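Local structure of taurocyamine kinase (4WOE) at residues F183-D188 against L216-E221; T275-V280 against D320-R325; I423-G428 against D438-L443; C445-V450 against S686-L691. The protein catalyses the reversible, magnesium-dependent transfer of phosphate from ATP to taurocyamine, giving N-phosphotaurocyamine and ADP. The protein carries 4 engineered substitutions. One frame throughout, in Å; residues are numbered along the deposited sequence.

Contact 1: F183-D188 against L216-E221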
# COMPACT_ATOMS: atom_id res chain seq x y z
N PHE A 183 16.57 18.57 -17.89
CA PHE A 183 18.03 18.60 -17.93
C PHE A 183 18.64 19.09 -16.62
O PHE A 183 19.74 18.69 -16.26
CB PHE A 183 18.53 19.51 -19.07
CG PHE A 183 18.66 18.82 -20.40
CD1 PHE A 183 19.87 18.85 -21.09
CD2 PHE A 183 17.58 18.16 -20.98
CE1 PHE A 183 20.00 18.24 -22.33
CE2 PHE A 183 17.71 17.54 -22.22
CZ PHE A 183 18.92 17.58 -22.90
N LEU A 184 17.93 19.97 -15.91
CA LEU A 184 18.50 20.62 -14.74
C LEU A 184 17.70 20.40 -13.45
O LEU A 184 16.46 20.31 -13.49
CB LEU A 184 18.63 22.13 -15.00
CG LEU A 184 19.36 22.93 -13.93
CD1 LEU A 184 20.78 22.41 -13.77
CD2 LEU A 184 19.37 24.39 -14.34
N PHE A 185 18.41 20.30 -12.33
CA PHE A 185 17.79 20.32 -10.99
C PHE A 185 16.96 21.59 -10.76
O PHE A 185 17.16 22.61 -11.42
CB PHE A 185 18.86 20.21 -9.90
CG PHE A 185 20.09 21.04 -10.16
CD1 PHE A 185 21.26 20.45 -10.60
CD2 PHE A 185 20.06 22.42 -9.98
CE1 PHE A 185 22.38 21.20 -10.86
CE2 PHE A 185 21.18 23.19 -10.23
CZ PHE A 185 22.35 22.58 -10.67
N ARG A 186 16.05 21.53 -9.78
CA ARG A 186 15.23 22.68 -9.42
C ARG A 186 15.92 23.56 -8.36
O ARG A 186 17.06 23.29 -7.98
CB ARG A 186 13.88 22.19 -8.92
CG ARG A 186 13.18 21.25 -9.90
CD ARG A 186 11.87 20.81 -9.32
NE ARG A 186 11.15 21.93 -8.74
CZ ARG A 186 10.22 22.64 -9.38
NH1 ARG A 186 9.88 22.32 -10.62
NH2 ARG A 186 9.61 23.65 -8.77
N ASN A 187 15.23 24.62 -7.90
CA ASN A 187 15.78 25.58 -6.91
C ASN A 187 15.26 25.43 -5.49
O ASN A 187 15.73 26.11 -4.57
CB ASN A 187 15.46 27.03 -7.26
CG ASN A 187 16.02 27.47 -8.57
OD1 ASN A 187 15.31 28.12 -9.33
ND2 ASN A 187 17.29 27.17 -8.83
N ASP A 188 14.23 24.62 -5.34
CA ASP A 188 13.32 24.79 -4.21
C ASP A 188 13.25 23.58 -3.32
O ASP A 188 12.18 23.21 -2.85
CB ASP A 188 11.92 25.10 -4.74
CG ASP A 188 11.48 24.11 -5.81
OD1 ASP A 188 12.33 23.76 -6.66
OD2 ASP A 188 10.31 23.66 -5.78
N LEU A 216 24.90 14.52 -19.41
CA LEU A 216 25.09 15.77 -18.70
C LEU A 216 25.53 15.56 -17.25
O LEU A 216 25.31 14.51 -16.66
CB LEU A 216 23.80 16.60 -18.77
CG LEU A 216 22.53 16.00 -18.21
CD1 LEU A 216 22.18 16.74 -16.96
CD2 LEU A 216 21.38 16.07 -19.22
N VAL A 217 26.20 16.57 -16.71
CA VAL A 217 26.75 16.49 -15.37
C VAL A 217 26.34 17.67 -14.52
O VAL A 217 26.52 18.81 -14.92
CB VAL A 217 28.28 16.43 -15.39
CG1 VAL A 217 28.80 16.28 -13.96
CG2 VAL A 217 28.78 15.28 -16.28
N TRP A 218 25.79 17.39 -13.34
CA TRP A 218 25.52 18.43 -12.36
C TRP A 218 26.68 18.49 -11.36
O TRP A 218 27.04 17.48 -10.75
CB TRP A 218 24.22 18.18 -11.60
CG TRP A 218 22.99 18.04 -12.44
CD1 TRP A 218 22.84 18.36 -13.77
CD2 TRP A 218 21.72 17.53 -12.01
NE1 TRP A 218 21.56 18.08 -14.17
CE2 TRP A 218 20.85 17.57 -13.12
CE3 TRP A 218 21.23 17.04 -10.79
CZ2 TRP A 218 19.52 17.14 -13.04
CZ3 TRP A 218 19.91 16.62 -10.71
CH2 TRP A 218 19.07 16.67 -11.83
N ILE A 219 27.23 19.69 -11.17
CA ILE A 219 28.33 19.89 -10.25
C ILE A 219 27.86 20.57 -8.97
O ILE A 219 27.27 21.67 -9.03
CB ILE A 219 29.45 20.75 -10.89
CG1 ILE A 219 29.92 20.11 -12.20
CG2 ILE A 219 30.59 20.95 -9.90
CD1 ILE A 219 31.14 20.76 -12.80
N ASN A 220 28.13 19.93 -7.83
CA ASN A 220 27.86 20.50 -6.50
C ASN A 220 26.41 20.88 -6.20
O ASN A 220 26.13 21.78 -5.41
CB ASN A 220 28.76 21.72 -6.28
CG ASN A 220 30.15 21.31 -5.86
OD1 ASN A 220 30.31 20.29 -5.19
ND2 ASN A 220 31.17 22.08 -6.29
N GLU A 221 25.47 20.16 -6.80
CA GLU A 221 24.11 20.27 -6.34
C GLU A 221 23.94 19.28 -5.17
O GLU A 221 24.49 19.51 -4.08
CB GLU A 221 23.13 20.00 -7.48
CG GLU A 221 21.72 20.42 -7.18
CD GLU A 221 20.79 19.23 -7.11
OE1 GLU A 221 21.23 18.14 -7.55
OE2 GLU A 221 19.65 19.40 -6.61
O HOH W 1 18.29 21.68 -5.75
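From Phe-183 to Phe-185 the loop runs in nearly the same direction as 216-221, 7° apart, and the nearest CA atoms stay more than 7 Å from each other, so side chains fill the gap. One hydrogen bond joins the two segments. Trp-218 NE1 donates to Phe-183 O at 2.8 Å, and the oxygen lies close to the indole plane. Together with Phe-185 it helps to set the indole's rotation.

Phe-185 then meets the flat side of the same indole. Its ring edge points at the indole face in a T-shaped stack, with planes at 87° and the centroid 4.8 Å from that of the five-membered ring. Its CB sits over the six-membered ring. The CG of Phe-185 is held between its backbone N and carbonyl carbon (chi1 42°), which turns the ring edge to Trp-218 and one face to Glu-221. CG of Glu-221 lies over that face, 3.6 Å from the ring centroid in a CH-pi contact. The carboxylate is nearly parallel to the ring. Leu-184 CD1 covers the opposite face, so the phenyl ring is sandwiched. A water donates to both Glu-221 OE2 and Arg-186 O and so bridges the segments. At the other end Leu-216 CD2 makes an off-centre CH-pi contact with the Phe-183 ring, 3.7 Å from Phe-183 CD1.

Trp-218 also touches the bound ADP and lies beside Arg-121 and Arg-226, both predicted to bind ATP. The contact thus packs the loop after helix 172-180 on strand 215-219, at the nucleotide site of the antiparallel sheet of a phosphagen kinase catalytic domain.

Contact 2: T275-V280 against D320-R325. With ADP (adenosine-5'-diphosphate), chain C.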
# COMPACT_ATOMS: atom_id res chain seq x y z
N THR A 275 24.84 3.87 -6.25
CA THR A 275 24.28 5.23 -6.48
C THR A 275 23.43 5.30 -7.77
O THR A 275 23.01 6.37 -8.20
CB THR A 275 25.39 6.32 -6.55
OG1 THR A 275 25.91 6.39 -7.88
CG2 THR A 275 26.52 6.02 -5.58
N LEU A 276 23.18 4.13 -8.38
CA LEU A 276 22.60 4.06 -9.72
C LEU A 276 21.06 4.05 -9.72
O LEU A 276 20.41 3.24 -9.06
CB LEU A 276 23.13 2.81 -10.43
CG LEU A 276 23.08 2.68 -11.96
CD1 LEU A 276 24.19 1.77 -12.45
CD2 LEU A 276 21.76 2.12 -12.38
N ARG A 277 20.48 4.97 -10.49
CA ARG A 277 19.04 4.99 -10.67
C ARG A 277 18.73 5.00 -12.16
O ARG A 277 18.93 6.01 -12.83
CB ARG A 277 18.41 6.20 -9.97
CG ARG A 277 16.89 6.19 -9.95
CD ARG A 277 16.33 7.37 -9.16
NE ARG A 277 15.92 8.48 -10.02
CZ ARG A 277 14.78 8.50 -10.72
NH1 ARG A 277 14.48 9.55 -11.47
NH2 ARG A 277 13.94 7.47 -10.66
N ALA A 278 18.29 3.86 -12.68
CA ALA A 278 17.87 3.76 -14.08
C ALA A 278 16.34 3.91 -14.18
O ALA A 278 15.59 3.20 -13.52
CB ALA A 278 18.31 2.44 -14.67
N SER A 279 15.88 4.85 -15.00
CA SER A 279 14.46 5.16 -15.02
C SER A 279 13.89 5.33 -16.42
O SER A 279 14.60 5.69 -17.37
CB SER A 279 14.18 6.43 -14.23
OG SER A 279 14.63 7.55 -14.96
N VAL A 280 12.59 5.08 -16.51
CA VAL A 280 11.78 5.49 -17.66
C VAL A 280 10.70 6.44 -17.19
O VAL A 280 10.31 6.41 -16.01
CB VAL A 280 11.10 4.29 -18.36
CG1 VAL A 280 12.13 3.35 -18.94
CG2 VAL A 280 10.15 3.56 -17.39
N ASP A 320 7.41 7.82 -13.37
CA ASP A 320 8.83 7.50 -13.28
C ASP A 320 8.94 6.13 -12.65
O ASP A 320 8.46 5.92 -11.52
CB ASP A 320 9.56 8.58 -12.45
CG ASP A 320 11.08 8.38 -12.38
OD1 ASP A 320 11.55 7.24 -12.15
OD2 ASP A 320 11.81 9.39 -12.55
N LEU A 321 9.54 5.20 -13.38
CA LEU A 321 9.78 3.83 -12.92
C LEU A 321 11.27 3.50 -12.87
O LEU A 321 11.97 3.67 -13.86
CB LEU A 321 9.08 2.82 -13.84
CG LEU A 321 7.56 2.92 -13.90
CD1 LEU A 321 7.02 1.86 -14.83
CD2 LEU A 321 6.93 2.81 -12.47
N SER A 322 11.76 3.01 -11.72
CA SER A 322 13.19 2.77 -11.56
C SER A 322 13.51 1.61 -10.60
O SER A 322 12.66 1.21 -9.80
CB SER A 322 13.86 4.05 -11.05
OG SER A 322 13.56 4.28 -9.68
N ASN A 323 14.72 1.07 -10.71
CA ASN A 323 15.17 0.10 -9.72
C ASN A 323 15.12 0.72 -8.31
O ASN A 323 15.58 1.84 -8.10
CB ASN A 323 16.58 -0.40 -10.03
CG ASN A 323 17.59 0.75 -10.19
OD1 ASN A 323 17.48 1.57 -11.12
ND2 ASN A 323 18.60 0.79 -9.32
N LYS A 324 14.54 0.00 -7.35
CA LYS A 324 14.52 0.52 -5.99
C LYS A 324 15.88 0.33 -5.30
O LYS A 324 16.27 1.16 -4.48
CB LYS A 324 13.40 -0.15 -5.17
CG LYS A 324 13.58 -1.63 -4.96
CD LYS A 324 12.38 -2.24 -4.22
CE LYS A 324 12.68 -3.68 -3.80
NZ LYS A 324 11.45 -4.44 -3.39
N ARG A 325 16.61 -0.72 -5.64
CA ARG A 325 17.83 -1.04 -4.90
C ARG A 325 19.06 -0.21 -5.32
O ARG A 325 19.19 0.22 -6.48
CB ARG A 325 18.13 -2.53 -5.03
CG ARG A 325 17.00 -3.42 -4.58
CD ARG A 325 17.50 -4.84 -4.44
NE ARG A 325 18.57 -4.86 -3.45
CZ ARG A 325 19.49 -5.80 -3.33
NH1 ARG A 325 19.50 -6.86 -4.15
NH2 ARG A 325 20.41 -5.67 -2.39
PB ADP C . 17.25 11.87 -9.70
O1B ADP C . 17.05 11.76 -8.21
O2B ADP C . 17.87 13.19 -10.14
O3B ADP C . 17.84 10.63 -10.35
PA ADP C . 14.59 12.99 -9.88
O1A ADP C . 15.11 13.97 -8.86
O2A ADP C . 13.35 12.18 -9.61
O3A ADP C . 15.74 11.94 -10.30
O5' ADP C . 14.39 13.79 -11.26
C5' ADP C . 14.96 15.07 -11.53
C4' ADP C . 14.75 15.36 -13.01
O4' ADP C . 15.09 14.21 -13.80
C3' ADP C . 13.29 15.66 -13.31
O3' ADP C . 13.24 16.67 -14.33
C2' ADP C . 12.77 14.38 -13.92
O2' ADP C . 11.66 14.59 -14.79
C1' ADP C . 14.00 13.92 -14.69
N9 ADP C . 13.88 12.49 -15.07
C8 ADP C . 13.98 11.40 -14.26
N7 ADP C . 13.82 10.25 -14.97
C5 ADP C . 13.60 10.59 -16.25
C6 ADP C . 13.35 9.87 -17.53
N6 ADP C . 13.30 8.51 -17.54
N1 ADP C . 13.19 10.60 -18.65
C2 ADP C . 13.23 11.95 -18.63
N3 ADP C . 13.46 12.67 -17.51
C4 ADP C . 13.64 12.06 -16.32
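Arg-277 reaches from strand 277-283 toward Asp-320 of strand 318-323, with the diphosphate of ADP beside it. From CB the chain leaves with CG anti to the backbone N (chi1 -172°). CG passes Ser-322, 3.8 Å from its OG. CD lies at the same distance from O3B of ADP. There the chain bends (chi3 98°), and NE donates to ADP O3B at 2.9 Å in an almost straight bond. NH1 is shared: it donates to ADP O3A and to Asp-320 OD2. NH2 gives its bond to Asp-320 OD1, at 2.8 Å. The guanidinium therefore meets the carboxylate end-on, one nitrogen to each oxygen. Both oxygens are approached on their syn side, though out of the carboxylate plane, as the two groups are turned by 32°. Asp-320 thus positions a phosphate-binding arginine, though its OD2 also comes near the adenine; it would probably offset part of the arginine's charge.

The two strands are antiparallel neighbours in the eight-stranded sheet of the phosphagen kinase catalytic domain. Val-280 and Leu-321 form a hydrogen-bonded pair, with Val-280 N to Leu-321 O and Leu-321 N to Val-280 O. Their side chains touch on the sheet face covered by helix 331-355.

Ser-279 faces the nucleotide, and its OG donates to adenine N7 at 2.8 Å. Past the regular pairing, the Asn-323 amide takes over the backbone's role. OD1 accepts from Ala-278 N at 2.9 Å. ND2 donates to Leu-276 O at 3.1 Å and also to Arg-325 O.

Contact 3: I423-G428 against D438-L443. With 3S5 (Taurocyamine), chain F.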
# COMPACT_ATOMS: atom_id res chain seq x y z
N ILE A 423 -9.73 -16.98 1.75
CA ILE A 423 -10.29 -18.24 1.29
C ILE A 423 -11.55 -18.13 0.44
O ILE A 423 -11.98 -19.12 -0.15
CB ILE A 423 -10.60 -19.18 2.50
CG1 ILE A 423 -11.76 -18.65 3.33
CG2 ILE A 423 -9.36 -19.34 3.38
CD1 ILE A 423 -11.99 -19.45 4.61
N CYS A 424 -12.14 -16.93 0.38
CA CYS A 424 -13.33 -16.68 -0.43
C CYS A 424 -13.11 -15.54 -1.42
O CYS A 424 -12.33 -14.63 -1.17
CB CYS A 424 -14.55 -16.36 0.45
SG CYS A 424 -15.43 -17.78 1.23
N PRO A 425 -13.81 -15.58 -2.56
CA PRO A 425 -13.80 -14.48 -3.53
C PRO A 425 -14.64 -13.27 -3.08
O PRO A 425 -15.32 -13.32 -2.04
CB PRO A 425 -14.42 -15.12 -4.78
CG PRO A 425 -15.36 -16.15 -4.22
CD PRO A 425 -14.64 -16.71 -3.01
N ARG A 426 -14.59 -12.19 -3.85
CA ARG A 426 -15.46 -11.03 -3.63
C ARG A 426 -16.10 -10.59 -4.95
O ARG A 426 -15.41 -10.06 -5.84
CB ARG A 426 -14.68 -9.86 -3.02
CG ARG A 426 -13.99 -10.19 -1.71
CD ARG A 426 -14.97 -10.31 -0.56
NE ARG A 426 -14.24 -10.30 0.70
CZ ARG A 426 -13.61 -11.36 1.22
NH1 ARG A 426 -13.66 -12.54 0.60
NH2 ARG A 426 -12.95 -11.24 2.36
N THR A 427 -17.40 -10.78 -5.08
CA THR A 427 -18.07 -10.58 -6.36
C THR A 427 -18.25 -9.10 -6.69
O THR A 427 -18.11 -8.25 -5.82
CB THR A 427 -19.44 -11.27 -6.40
OG1 THR A 427 -20.29 -10.69 -5.41
CG2 THR A 427 -19.31 -12.77 -6.11
N GLY A 428 -18.56 -8.79 -7.96
CA GLY A 428 -18.72 -7.41 -8.39
C GLY A 428 -20.15 -6.88 -8.46
O GLY A 428 -20.38 -5.65 -8.39
N ASP A 438 -21.37 -21.75 -12.39
CA ASP A 438 -20.63 -23.02 -12.31
C ASP A 438 -19.47 -22.95 -11.32
O ASP A 438 -19.02 -23.98 -10.81
CB ASP A 438 -20.07 -23.45 -13.67
CG ASP A 438 -21.06 -24.25 -14.48
OD1 ASP A 438 -22.15 -24.57 -13.96
OD2 ASP A 438 -20.75 -24.57 -15.65
N TYR A 439 -18.97 -21.75 -11.10
CA TYR A 439 -17.86 -21.59 -10.17
C TYR A 439 -18.44 -21.32 -8.78
O TYR A 439 -18.06 -21.98 -7.81
CB TYR A 439 -16.94 -20.45 -10.64
CG TYR A 439 -15.93 -19.95 -9.62
CD1 TYR A 439 -14.77 -20.67 -9.33
CD2 TYR A 439 -16.11 -18.72 -8.98
CE1 TYR A 439 -13.84 -20.19 -8.42
CE2 TYR A 439 -15.19 -18.23 -8.07
CZ TYR A 439 -14.06 -18.97 -7.79
OH TYR A 439 -13.15 -18.47 -6.88
N LEU A 440 -19.37 -20.36 -8.71
CA LEU A 440 -19.86 -19.89 -7.42
C LEU A 440 -20.80 -20.91 -6.73
O LEU A 440 -20.67 -21.13 -5.53
CB LEU A 440 -20.55 -18.52 -7.58
CG LEU A 440 -19.58 -17.34 -7.74
CD1 LEU A 440 -20.22 -16.03 -8.21
CD2 LEU A 440 -18.79 -17.13 -6.45
N ASP A 441 -21.70 -21.55 -7.47
CA ASP A 441 -22.68 -22.45 -6.83
C ASP A 441 -22.11 -23.68 -6.11
O ASP A 441 -22.63 -24.05 -5.06
CB ASP A 441 -23.74 -22.94 -7.82
CG ASP A 441 -24.77 -23.85 -7.16
OD1 ASP A 441 -25.73 -23.33 -6.58
OD2 ASP A 441 -24.59 -25.09 -7.19
N PRO A 442 -21.08 -24.34 -6.66
CA PRO A 442 -20.56 -25.45 -5.83
C PRO A 442 -19.71 -24.95 -4.66
O PRO A 442 -19.66 -25.61 -3.63
CB PRO A 442 -19.72 -26.29 -6.83
CG PRO A 442 -19.39 -25.36 -7.94
CD PRO A 442 -20.53 -24.38 -8.04
N LEU A 443 -19.08 -23.78 -4.82
CA LEU A 443 -18.34 -23.12 -3.73
C LEU A 443 -19.28 -22.76 -2.56
O LEU A 443 -19.00 -23.05 -1.38
CB LEU A 443 -17.63 -21.87 -4.26
CG LEU A 443 -16.66 -21.06 -3.40
CD1 LEU A 443 -15.77 -20.25 -4.31
CD2 LEU A 443 -17.40 -20.14 -2.44
N01 3S5 F . -16.25 -11.70 3.42
C02 3S5 F . -15.34 -11.53 4.33
N03 3S5 F . -15.21 -10.37 4.91
N04 3S5 F . -14.53 -12.57 4.70
C05 3S5 F . -14.58 -13.90 4.12
C06 3S5 F . -13.36 -14.71 4.60
S07 3S5 F . -11.89 -14.31 3.71
O08 3S5 F . -12.20 -14.39 2.22
O09 3S5 F . -11.43 -12.91 4.03
O10 3S5 F . -10.76 -15.27 4.04
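Pro-425 is the bump of this contact. Its ring points from the loop into a hollow on helix 437-448 lined by Tyr-439, Leu-440 and Leu-443. CD of the proline and CD1 of Leu-443 meet at 3.9 Å. Pro-425 CG rests 4.2 Å from Leu-440 CD2. The tyrosine slides past in the opposite direction and brings its OH to 4.2 Å from Pro-425 CB. That hydroxyl is hydrogen-bonded to Thr-386 O. Two residues on, Thr-427 adds a smaller bump: its CG2 lies across Leu-440 CD1, while its OG1 is bonded to Cys-630 O.

The other side of the loop holds taurocyamine by its sulfonate. Ile-423 N donates to O10 and Cys-424 N to O08. Arg-426 NH1 donates to O08 and NH2 to O09, 2.8 Å away. The arginine chain bends at chi2 (-74°), and one face of its guanidinium lies under substrate N01. NH1 also donates to Pro-425 O. Glu-585, Glu-674 and the predicted active-site Cys-631 also bond the substrate. The contact thus seats this substrate-binding N-terminal-domain loop on helix 437-448.

The chemistry is divided: the helix side is almost all apolar packing, while backbone amides and an arginine on the loop suit an anionic sulfonate.

Contact 4: C445-V450 against S686-L691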
# COMPACT_ATOMS: atom_id res chain seq x y z
N CYS A 445 -22.23 -24.09 -1.92
CA CYS A 445 -22.75 -25.31 -1.29
C CYS A 445 -21.75 -25.89 -0.30
O CYS A 445 -22.13 -26.39 0.76
CB CYS A 445 -23.10 -26.38 -2.34
SG CYS A 445 -24.62 -26.06 -3.30
N ASP A 446 -20.48 -25.81 -0.66
CA ASP A 446 -19.40 -26.33 0.15
C ASP A 446 -19.23 -25.50 1.41
O ASP A 446 -19.19 -26.04 2.51
CB ASP A 446 -18.11 -26.34 -0.66
CG ASP A 446 -16.95 -27.00 0.06
OD1 ASP A 446 -17.09 -27.36 1.24
OD2 ASP A 446 -15.88 -27.13 -0.56
N TYR A 447 -19.15 -24.19 1.24
CA TYR A 447 -18.93 -23.29 2.37
C TYR A 447 -20.05 -23.35 3.39
O TYR A 447 -19.81 -23.46 4.59
CB TYR A 447 -18.77 -21.84 1.90
CG TYR A 447 -18.57 -20.88 3.04
CD1 TYR A 447 -17.28 -20.54 3.47
CD2 TYR A 447 -19.65 -20.31 3.71
CE1 TYR A 447 -17.08 -19.67 4.52
CE2 TYR A 447 -19.46 -19.44 4.77
CZ TYR A 447 -18.17 -19.13 5.17
OH TYR A 447 -17.97 -18.26 6.23
N HIS A 448 -21.29 -23.24 2.92
CA HIS A 448 -22.44 -23.21 3.81
C HIS A 448 -22.93 -24.60 4.22
O HIS A 448 -23.85 -24.72 5.04
CB HIS A 448 -23.59 -22.44 3.15
CG HIS A 448 -23.31 -20.99 2.97
ND1 HIS A 448 -23.45 -20.07 3.99
CD2 HIS A 448 -22.88 -20.29 1.89
CE1 HIS A 448 -23.13 -18.87 3.55
NE2 HIS A 448 -22.77 -18.97 2.28
N GLY A 449 -22.31 -25.64 3.67
CA GLY A 449 -22.66 -27.01 4.00
C GLY A 449 -24.10 -27.35 3.63
O GLY A 449 -24.83 -27.92 4.45
N VAL A 450 -24.52 -26.99 2.41
CA VAL A 450 -25.85 -27.36 1.96
C VAL A 450 -25.88 -28.88 1.80
O VAL A 450 -24.96 -29.47 1.24
CB VAL A 450 -26.25 -26.69 0.62
CG1 VAL A 450 -27.68 -27.07 0.23
CG2 VAL A 450 -26.12 -25.18 0.71
N SER A 686 -18.88 -16.97 16.33
CA SER A 686 -20.09 -16.81 15.51
C SER A 686 -20.57 -18.11 14.86
O SER A 686 -19.79 -19.04 14.68
CB SER A 686 -19.84 -15.77 14.41
OG SER A 686 -19.10 -16.32 13.33
N ASN A 687 -21.85 -18.16 14.50
CA ASN A 687 -22.37 -19.21 13.63
C ASN A 687 -21.74 -19.15 12.25
O ASN A 687 -21.67 -18.07 11.66
CB ASN A 687 -23.89 -19.08 13.50
CG ASN A 687 -24.31 -17.73 12.93
OD1 ASN A 687 -24.25 -16.71 13.62
ND2 ASN A 687 -24.72 -17.73 11.67
N LYS A 688 -21.28 -20.27 11.70
CA LYS A 688 -20.60 -20.18 10.41
C LYS A 688 -21.57 -20.08 9.24
O LYS A 688 -21.35 -19.29 8.32
CB LYS A 688 -19.65 -21.36 10.16
CG LYS A 688 -18.73 -21.12 8.94
CD LYS A 688 -18.26 -22.40 8.29
CE LYS A 688 -17.29 -22.11 7.15
NZ LYS A 688 -16.48 -23.31 6.75
N ARG A 689 -22.64 -20.87 9.26
CA ARG A 689 -23.52 -20.90 8.08
C ARG A 689 -24.64 -19.86 8.18
O ARG A 689 -25.13 -19.53 9.26
CB ARG A 689 -24.09 -22.31 7.86
CG ARG A 689 -25.03 -22.85 8.94
CD ARG A 689 -25.38 -24.33 8.64
NE ARG A 689 -26.71 -24.52 8.05
CZ ARG A 689 -27.78 -24.96 8.71
NH1 ARG A 689 -27.67 -25.29 9.99
NH2 ARG A 689 -28.94 -25.10 8.09
N ARG A 690 -25.00 -19.35 7.01
CA ARG A 690 -25.96 -18.27 6.91
C ARG A 690 -27.05 -18.61 5.90
O ARG A 690 -28.11 -18.00 5.89
CB ARG A 690 -25.25 -16.98 6.50
CG ARG A 690 -23.93 -16.73 7.22
CD ARG A 690 -23.60 -15.23 7.21
NE ARG A 690 -22.17 -14.95 7.32
CZ ARG A 690 -21.43 -15.21 8.40
NH1 ARG A 690 -21.99 -15.75 9.48
NH2 ARG A 690 -20.13 -14.90 8.40
N LEU A 691 -26.76 -19.60 5.06
CA LEU A 691 -27.67 -20.01 3.99
C LEU A 691 -28.23 -21.41 4.26
O LEU A 691 -27.53 -22.27 4.80
CB LEU A 691 -26.94 -19.96 2.63
CG LEU A 691 -27.70 -20.42 1.39
CD1 LEU A 691 -27.56 -19.34 0.33
CD2 LEU A 691 -27.15 -21.73 0.87
O HOH W 2 -26.97 -24.61 4.91
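A Schellman motif ends helix 437-448 here, and the end of that helix packs on the loop that follows strand 682-687. Gly-449 is the C-prime residue, with positive phi. Val-450 N bonds to Cys-445 O, and Gly-449 N makes a weak bond to Asp-446 O.

His-448 lies between two groups. CB of Leu-691 is over one face of the imidazole, 3.9 Å from its centroid, and Tyr-447 CD2 is over the opposite face. At the ring edge, ND1 accepts a weak, long bond of 3.5 Å from Arg-690 N. NE2 makes a stronger bond to Pro-632 O, and the two together favour this ring rotation.

Lys-688 lies over a face of Tyr-447. The tyrosine CG is anti to its backbone N (chi1 179°), which swings the ring out to meet the extended lysine chain. CE is 3.9 Å from the ring centroid in a CH-pi contact. NZ follows at 4.6 Å, a cation-pi contact over the same face. The tyrosine ring also makes an edge-to-face pair with Tyr-385.

At the contact's edge, Val-450 CG2 touches Leu-691 CD2 at 3.6 Å. A water donates to His-448 O and accepts from Arg-689 NE, whose guanidinium has a salt bridge to Glu-701. Arg-690 turns toward the nucleotide side, where NE bonds to Asn-634 OD1 and the side chain lies beside Arg-640, a predicted ATP-binding residue.

The whole is a helix C-terminus capped by glycine and seated on the catalytic domain, joining the small N-terminal helical part of a phosphagen kinase to its sheet.

In the fold
Contacts 1 and 2 belong to the first repeat, contact 3 to the second. Contacts 1 and 2 reach the same antiparallel sheet, with centres about 18 Å apart and nearest atoms about 8 Å apart, and both meet the same ADP. Contacts 3 and 4 share helix 437-448 and have centres about 13 Å apart. They touch where Cys-424 SG lies 4.0 Å from Tyr-447 CD1. Contact 3 holds taurocyamine, while in contact 4 the side chain of Arg-690 comes within about 5 Å of a second bound ADP. Centres of contacts 2 and 3 are about 40 Å apart, consistent with two separate active sites.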